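Local atomic coordinates of beta-hydroxyacyl-(Acyl-carrier-protein) dehydratase FabA/FabZ (Xenorhabdus doucetiae, PDB entry 6QSR), a protein that probably acts as a dehydratase-type lyase within a two-protein heterocomplex of the type II polyketide synthase that makes aryl polyene pigments. Residues I80-Q85 against S125-Q130; P119-G124 against T152-G157; G88-W93 against M131-Q136. All blocks are in the same frame, centred on the assembly; numbering follows the deposited sequence.

Interaction 1. Residues I80-Q85 against S125-Q130; sequences IEMMAQ and SVLDIQ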
# COMPACT_ATOMS: atom_id res chain seq x y z
N ILE B 80 -2.14 0.46 4.93
CA ILE B 80 -1.84 -0.81 4.28
C ILE B 80 -0.37 -0.95 3.91
O ILE B 80 0.19 -2.05 4.04
CB ILE B 80 -2.73 -1.12 3.05
CG1 ILE B 80 -2.61 -0.07 1.95
CG2 ILE B 80 -4.17 -1.26 3.50
CD1 ILE B 80 -2.19 -0.62 0.61
N GLU B 81 0.26 0.15 3.49
CA GLU B 81 1.68 0.14 3.12
C GLU B 81 2.59 0.07 4.34
O GLU B 81 3.62 -0.59 4.30
CB GLU B 81 2.04 1.37 2.28
CG GLU B 81 3.48 1.39 1.74
CD GLU B 81 3.82 0.24 0.80
OE1 GLU B 81 2.89 -0.41 0.27
OE2 GLU B 81 5.02 -0.02 0.57
N MET B 82 2.23 0.76 5.42
CA MET B 82 2.98 0.64 6.66
C MET B 82 2.87 -0.80 7.22
O MET B 82 3.86 -1.39 7.63
CB MET B 82 2.54 1.70 7.68
CG MET B 82 2.88 3.14 7.27
SD MET B 82 2.40 4.36 8.51
CE MET B 82 0.64 4.38 8.24
N MET B 83 1.66 -1.37 7.20
CA MET B 83 1.45 -2.77 7.62
C MET B 83 2.18 -3.78 6.74
O MET B 83 2.78 -4.74 7.24
CB MET B 83 -0.04 -3.09 7.70
CG MET B 83 -0.71 -2.46 8.91
SD MET B 83 -2.47 -2.86 9.00
CE MET B 83 -3.16 -1.52 8.06
N ALA B 84 2.14 -3.54 5.43
CA ALA B 84 2.84 -4.39 4.46
C ALA B 84 4.34 -4.39 4.71
O ALA B 84 4.97 -5.46 4.73
CB ALA B 84 2.55 -3.92 3.04
N GLN B 85 4.90 -3.21 4.94
CA GLN B 85 6.33 -3.10 5.21
C GLN B 85 6.74 -3.72 6.54
O GLN B 85 7.82 -4.28 6.63
CB GLN B 85 6.82 -1.66 5.08
CG GLN B 85 6.88 -1.23 3.63
CD GLN B 85 7.50 0.14 3.41
OE1 GLN B 85 8.28 0.62 4.24
NE2 GLN B 85 7.16 0.76 2.30
N SER B 125 2.00 12.49 15.12
CA SER B 125 1.61 11.18 15.64
C SER B 125 2.75 10.17 15.55
O SER B 125 3.36 10.02 14.49
CB SER B 125 0.41 10.63 14.88
OG SER B 125 -0.71 11.49 14.98
N VAL B 126 3.02 9.49 16.66
CA VAL B 126 3.94 8.36 16.71
C VAL B 126 3.11 7.10 16.51
O VAL B 126 2.26 6.78 17.34
CB VAL B 126 4.72 8.34 18.03
CG1 VAL B 126 5.68 7.15 18.08
CG2 VAL B 126 5.49 9.64 18.18
N LEU B 127 3.31 6.42 15.38
CA LEU B 127 2.50 5.27 15.00
C LEU B 127 3.20 3.94 15.30
O LEU B 127 4.35 3.74 14.90
CB LEU B 127 2.14 5.35 13.51
CG LEU B 127 1.28 6.57 13.12
CD1 LEU B 127 0.92 6.48 11.66
CD2 LEU B 127 0.02 6.68 13.98
N ASP B 128 2.51 3.06 16.01
CA ASP B 128 3.00 1.70 16.29
C ASP B 128 2.31 0.72 15.36
O ASP B 128 1.09 0.59 15.40
CB ASP B 128 2.75 1.30 17.75
CG ASP B 128 3.65 2.05 18.71
OD1 ASP B 128 4.88 1.99 18.55
OD2 ASP B 128 3.11 2.71 19.63
N ILE B 129 3.10 0.06 14.51
CA ILE B 129 2.56 -0.92 13.57
C ILE B 129 2.90 -2.32 14.09
O ILE B 129 4.07 -2.69 14.17
CB ILE B 129 3.10 -0.68 12.14
CG1 ILE B 129 2.71 0.74 11.66
CG2 ILE B 129 2.52 -1.70 11.17
CD1 ILE B 129 3.73 1.80 11.96
N GLN B 130 1.87 -3.08 14.47
CA GLN B 130 2.05 -4.39 15.11
C GLN B 130 1.31 -5.45 14.30
O GLN B 130 0.08 -5.40 14.19
CB GLN B 130 1.54 -4.35 16.55
CG GLN B 130 2.47 -3.61 17.50
CD GLN B 130 1.98 -3.58 18.94
OE1 GLN B 130 2.19 -4.52 19.70
NE2 GLN B 130 1.35 -2.47 19.32
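Met83 and Ile129 mark the backbone approach of helix segment 80-85 to strand 126-130, their CA atoms 6.3 Å apart. The segment axes come within 8.4 Å and cross at -54°, which places the helix across the concave side of the antiparallel sheet, the core arrangement of the hotdog fold. Ile129 is the main strand residue. Its CG2 abuts the helix backbone, 3.8 Å from Met82 O. The same methyl meets Met83 CG at 4.0 Å, the two side chains crossing at about a right angle. The CG1 branch of Ile129 reaches Met82 CB at 4.1 Å. Beyond that point the Met82 chain runs extended and then bends at chi3 (-75°), which carries its methyl CE to within 4.0 Å of Leu127 CD1; here too the side chains cross at about a right angle. Val56 and Ile147, from the strands flanking 126-133, also touch Met82, so its thioether sits among apolar groups. On another side of the helix Glu81 and Gln85 are paired, and Gln85 packs on Leu32 and His34 of the sodium site. There Gln85 NE2 donates to Glu81 OE2 over 2.9 Å at 163°, approaching the anti side of the carboxylate.

Interaction 2. Residues P119-G124 against T152-G157; sequences PAFTQG and TVLVTG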
# COMPACT_ATOMS: atom_id res chain seq x y z
N PRO B 119 -9.70 9.54 9.13
CA PRO B 119 -9.41 9.65 7.69
C PRO B 119 -7.94 9.91 7.37
O PRO B 119 -7.48 9.54 6.28
CB PRO B 119 -10.29 10.83 7.25
CG PRO B 119 -10.59 11.60 8.47
CD PRO B 119 -10.57 10.63 9.60
N ALA B 120 -7.21 10.51 8.31
CA ALA B 120 -5.77 10.75 8.15
C ALA B 120 -5.08 10.71 9.50
O ALA B 120 -5.71 10.90 10.54
CB ALA B 120 -5.52 12.09 7.47
N PHE B 121 -3.77 10.43 9.47
CA PHE B 121 -2.96 10.46 10.69
C PHE B 121 -2.34 11.83 10.84
O PHE B 121 -1.61 12.30 9.96
CB PHE B 121 -1.86 9.39 10.64
CG PHE B 121 -2.38 7.99 10.43
CD1 PHE B 121 -2.34 7.40 9.17
CD2 PHE B 121 -2.92 7.26 11.49
CE1 PHE B 121 -2.81 6.10 8.98
CE2 PHE B 121 -3.39 5.97 11.31
CZ PHE B 121 -3.35 5.40 10.04
N THR B 122 -2.60 12.48 11.98
CA THR B 122 -2.19 13.86 12.17
C THR B 122 -0.68 13.98 12.33
O THR B 122 -0.02 13.09 12.88
CB THR B 122 -2.93 14.52 13.35
OG1 THR B 122 -2.75 13.73 14.53
CG2 THR B 122 -4.42 14.62 13.07
N GLN B 123 -0.15 15.08 11.80
CA GLN B 123 1.23 15.51 11.98
C GLN B 123 1.63 15.42 13.46
O GLN B 123 0.89 15.88 14.32
CB GLN B 123 1.37 16.97 11.52
CG GLN B 123 2.79 17.45 11.35
CD GLN B 123 3.19 17.51 9.89
OE1 GLN B 123 2.84 18.46 9.18
NE2 GLN B 123 3.90 16.49 9.43
N GLY B 124 2.79 14.82 13.73
CA GLY B 124 3.27 14.59 15.10
C GLY B 124 2.90 13.26 15.74
O GLY B 124 3.42 12.92 16.81
N THR B 152 -3.90 3.65 21.75
CA THR B 152 -5.21 3.78 21.10
C THR B 152 -5.14 3.15 19.72
O THR B 152 -4.33 3.58 18.88
CB THR B 152 -5.63 5.26 20.97
OG1 THR B 152 -5.66 5.84 22.27
CG2 THR B 152 -7.01 5.38 20.34
N VAL B 153 -5.99 2.16 19.49
CA VAL B 153 -6.04 1.45 18.21
C VAL B 153 -6.73 2.35 17.17
O VAL B 153 -7.87 2.76 17.36
CB VAL B 153 -6.80 0.11 18.33
CG1 VAL B 153 -6.97 -0.54 16.97
CG2 VAL B 153 -6.08 -0.83 19.29
N LEU B 154 -6.02 2.63 16.07
CA LEU B 154 -6.52 3.45 14.98
C LEU B 154 -6.86 2.68 13.70
O LEU B 154 -7.69 3.15 12.92
CB LEU B 154 -5.49 4.53 14.63
CG LEU B 154 -5.15 5.53 15.73
CD1 LEU B 154 -4.07 6.47 15.21
CD2 LEU B 154 -6.36 6.31 16.18
N VAL B 155 -6.20 1.54 13.47
CA VAL B 155 -6.44 0.71 12.29
C VAL B 155 -6.36 -0.76 12.68
O VAL B 155 -5.49 -1.13 13.46
CB VAL B 155 -5.40 0.98 11.17
CG1 VAL B 155 -5.78 0.24 9.89
CG2 VAL B 155 -5.26 2.47 10.90
N THR B 156 -7.26 -1.57 12.14
CA THR B 156 -7.15 -3.03 12.22
C THR B 156 -7.25 -3.55 10.79
O THR B 156 -7.74 -2.84 9.91
CB THR B 156 -8.24 -3.69 13.10
OG1 THR B 156 -9.55 -3.35 12.62
CG2 THR B 156 -8.09 -3.26 14.56
N GLY B 157 -6.77 -4.77 10.55
CA GLY B 157 -6.78 -5.32 9.20
C GLY B 157 -6.11 -6.67 9.05
O GLY B 157 -5.39 -7.11 9.96
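A classic beta bulge formed by Leu154 and Val155, both facing Ile147 of the neighbouring strand 140-149, receives the ring of Phe121. The backbone angles support the assignment: Leu154 has a nearly helical psi of -27°, whereas Val155 returns to extended geometry. As a result two consecutive side chains point toward the strand 120-121, where simple alternation would offer one. Phe121 belongs to a small two-stranded antiparallel sheet with 74-75, separate from the large hotdog sheet. Its backbone stays well back, the nearest CA atoms (Phe121 and Leu154) being 9.0 Å apart, so the ring alone spans the separation.

With CG anti to the carbonyl carbon (chi1 -57°), the Phe121 ring extends from its strand and meets both partners with its edge. Val155 CG2 lies at the far end, 3.6 Å from Phe121 CZ and 4.0 Å from CE2. Leu154 CD1 sits further back along the same rim, 4.0 Å from Phe121 CD2. Both methyls are close to the ring plane; the Leu154 chain runs past the ring in the opposite direction, while Val155 crosses it at about a right angle. Cys116 of strand 107-116 touches both Phe121 and Val155, and Val114 of the same strand also packs on Val155. The chain then turns at 122-125, where Ser125 OG is hydrogen-bonded to Thr122 O.

Because the methyls meet ring C-H groups and not the pi face, the contact is not of the CH-pi kind: it rests on dispersion and the exclusion of water between apolar groups.

Interaction 3. Residues G88-W93 against M131-Q136; sequences GVWSGW and MNLLLQ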
# COMPACT_ATOMS: atom_id res chain seq x y z
N GLY B 88 7.18 -7.16 5.76
CA GLY B 88 8.48 -7.18 5.10
C GLY B 88 9.67 -7.22 6.05
O GLY B 88 10.63 -7.96 5.81
N VAL B 89 9.60 -6.43 7.13
CA VAL B 89 10.63 -6.42 8.17
C VAL B 89 10.68 -7.79 8.86
O VAL B 89 11.77 -8.34 9.05
CB VAL B 89 10.38 -5.30 9.21
CG1 VAL B 89 11.28 -5.46 10.44
CG2 VAL B 89 10.60 -3.92 8.57
N TRP B 90 9.52 -8.33 9.23
CA TRP B 90 9.42 -9.69 9.78
C TRP B 90 10.17 -10.73 8.95
O TRP B 90 11.02 -11.44 9.48
CB TRP B 90 7.96 -10.11 9.97
CG TRP B 90 7.80 -11.45 10.61
CD1 TRP B 90 7.75 -11.72 11.94
CD2 TRP B 90 7.69 -12.70 9.93
NE1 TRP B 90 7.59 -13.07 12.14
CE2 TRP B 90 7.56 -13.70 10.92
CE3 TRP B 90 7.69 -13.08 8.58
CZ2 TRP B 90 7.43 -15.05 10.60
CZ3 TRP B 90 7.56 -14.43 8.27
CH2 TRP B 90 7.44 -15.40 9.27
N SER B 91 9.87 -10.80 7.65
CA SER B 91 10.50 -11.80 6.79
C SER B 91 11.98 -11.51 6.59
O SER B 91 12.79 -12.44 6.56
CB SER B 91 9.79 -11.93 5.44
OG SER B 91 9.70 -10.68 4.79
N GLY B 92 12.34 -10.23 6.48
CA GLY B 92 13.74 -9.82 6.37
C GLY B 92 14.61 -10.22 7.55
O GLY B 92 15.72 -10.73 7.36
N TRP B 93 14.10 -9.98 8.76
CA TRP B 93 14.78 -10.35 10.01
C TRP B 93 15.06 -11.85 10.07
O TRP B 93 16.17 -12.26 10.40
CB TRP B 93 13.97 -9.90 11.26
CG TRP B 93 14.24 -10.74 12.51
CD1 TRP B 93 13.63 -11.91 12.85
CD2 TRP B 93 15.17 -10.46 13.55
NE1 TRP B 93 14.13 -12.39 14.03
CE2 TRP B 93 15.08 -11.51 14.49
CE3 TRP B 93 16.08 -9.42 13.78
CZ2 TRP B 93 15.87 -11.56 15.65
CZ3 TRP B 93 16.86 -9.46 14.94
CH2 TRP B 93 16.75 -10.53 15.86
N MET B 131 2.07 -6.38 13.70
CA MET B 131 1.51 -7.46 12.86
C MET B 131 1.70 -8.83 13.53
O MET B 131 2.76 -9.12 14.08
CB MET B 131 2.16 -7.46 11.47
CG MET B 131 2.18 -6.11 10.74
SD MET B 131 0.52 -5.44 10.52
CE MET B 131 -0.14 -6.51 9.23
N ASN B 132 0.65 -9.66 13.45
CA ASN B 132 0.63 -11.03 14.00
C ASN B 132 0.52 -12.05 12.87
O ASN B 132 -0.37 -11.95 12.02
CB ASN B 132 -0.58 -11.22 14.91
CG ASN B 132 -0.55 -10.34 16.13
OD1 ASN B 132 0.51 -10.10 16.71
ND2 ASN B 132 -1.72 -9.88 16.55
N LEU B 133 1.43 -13.03 12.87
CA LEU B 133 1.44 -14.06 11.84
C LEU B 133 0.19 -14.95 11.91
O LEU B 133 -0.13 -15.46 12.98
CB LEU B 133 2.70 -14.92 12.00
CG LEU B 133 2.87 -16.13 11.08
CD1 LEU B 133 2.96 -15.71 9.62
CD2 LEU B 133 4.09 -16.93 11.51
N LEU B 134 -0.49 -15.13 10.78
CA LEU B 134 -1.55 -16.13 10.65
C LEU B 134 -0.97 -17.37 9.98
O LEU B 134 -0.88 -18.42 10.61
CB LEU B 134 -2.77 -15.57 9.89
CG LEU B 134 -3.38 -14.27 10.43
CD1 LEU B 134 -4.51 -13.75 9.55
CD2 LEU B 134 -3.86 -14.44 11.87
N LEU B 135 -0.52 -17.22 8.73
CA LEU B 135 0.03 -18.32 7.91
C LEU B 135 1.22 -17.82 7.09
O LEU B 135 1.15 -16.73 6.51
CB LEU B 135 -1.00 -18.82 6.89
CG LEU B 135 -1.96 -19.97 7.20
CD1 LEU B 135 -3.29 -19.46 7.73
CD2 LEU B 135 -2.17 -20.79 5.94
N GLN B 136 2.26 -18.65 6.96
CA GLN B 136 3.42 -18.32 6.11
C GLN B 136 4.07 -19.58 5.51
O GLN B 136 4.03 -20.65 6.10
CB GLN B 136 4.44 -17.51 6.93
CG GLN B 136 5.76 -17.16 6.23
CD GLN B 136 6.90 -18.12 6.51
OE1 GLN B 136 6.93 -18.78 7.55
NE2 GLN B 136 7.85 -18.19 5.59
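Trp90 meets the side chain of Gln136 with the CZ3-CH2 edge of its six-membered ring. Gln136 CG lies 3.9 Å from Trp90 CZ3, and Gln136 OE1 comes to 3.8 Å from Trp90 CH2. The amide carbon is near the indole plane, but the two flat groups are turned 64° against each other, so this is an edge contact without stacking. A bend at chi2 (-96°) of Gln136 brings the amide back along the ring. Leu133 crosses the indole at about a right angle, its CD2 coming obliquely to Trp90 CZ2 at 3.9 Å.

The indole is able to reach both residues because its CG stands anti to the backbone N of the helix (chi1 -177°), carrying the ring away from helix 79-97 toward the sheet of the hotdog fold. The strand breaks between the two partners: Leu134 and Leu135 both face Ser142 in a classic beta bulge, where the chain turns a corner, and Leu133 and Gln136 on either side of it both point toward Trp90.

The rest of the indole is held from the sheet. Phe143 meets it edge-to-face, Val47 and Val52 pack against it, and Trp90 NE1 makes a weak hydrogen bond to Ser48 O. Gln136 is exposed, whereas Trp90 is buried.

In the fold
From the N terminus, helix 79-97 comes first and supplies 80-85 to interaction 1 and 88-93 to interaction 3. Strand 120-121 follows, then the continuous run 125-136, and finally strand 152-162. Interaction 1 closes a loop of 39 residues, interaction 3 one of 37 and interaction 2 one of 27; each pair of loops crosses and none is nested. Interactions 1 and 3 both join helix 79-97 to strand 126-133, linked by Met83 CG and Met131 SD, 3.6 Å apart, and interaction 3 also reaches strand 135-136. Interaction 2 adds strand 152-162: Val155 CG1 lies 3.7 Å from Met83 CE, and Phe121 touches Met82 and Leu127. Interactions 2 and 3 do not touch, their centres being about 21 Å apart.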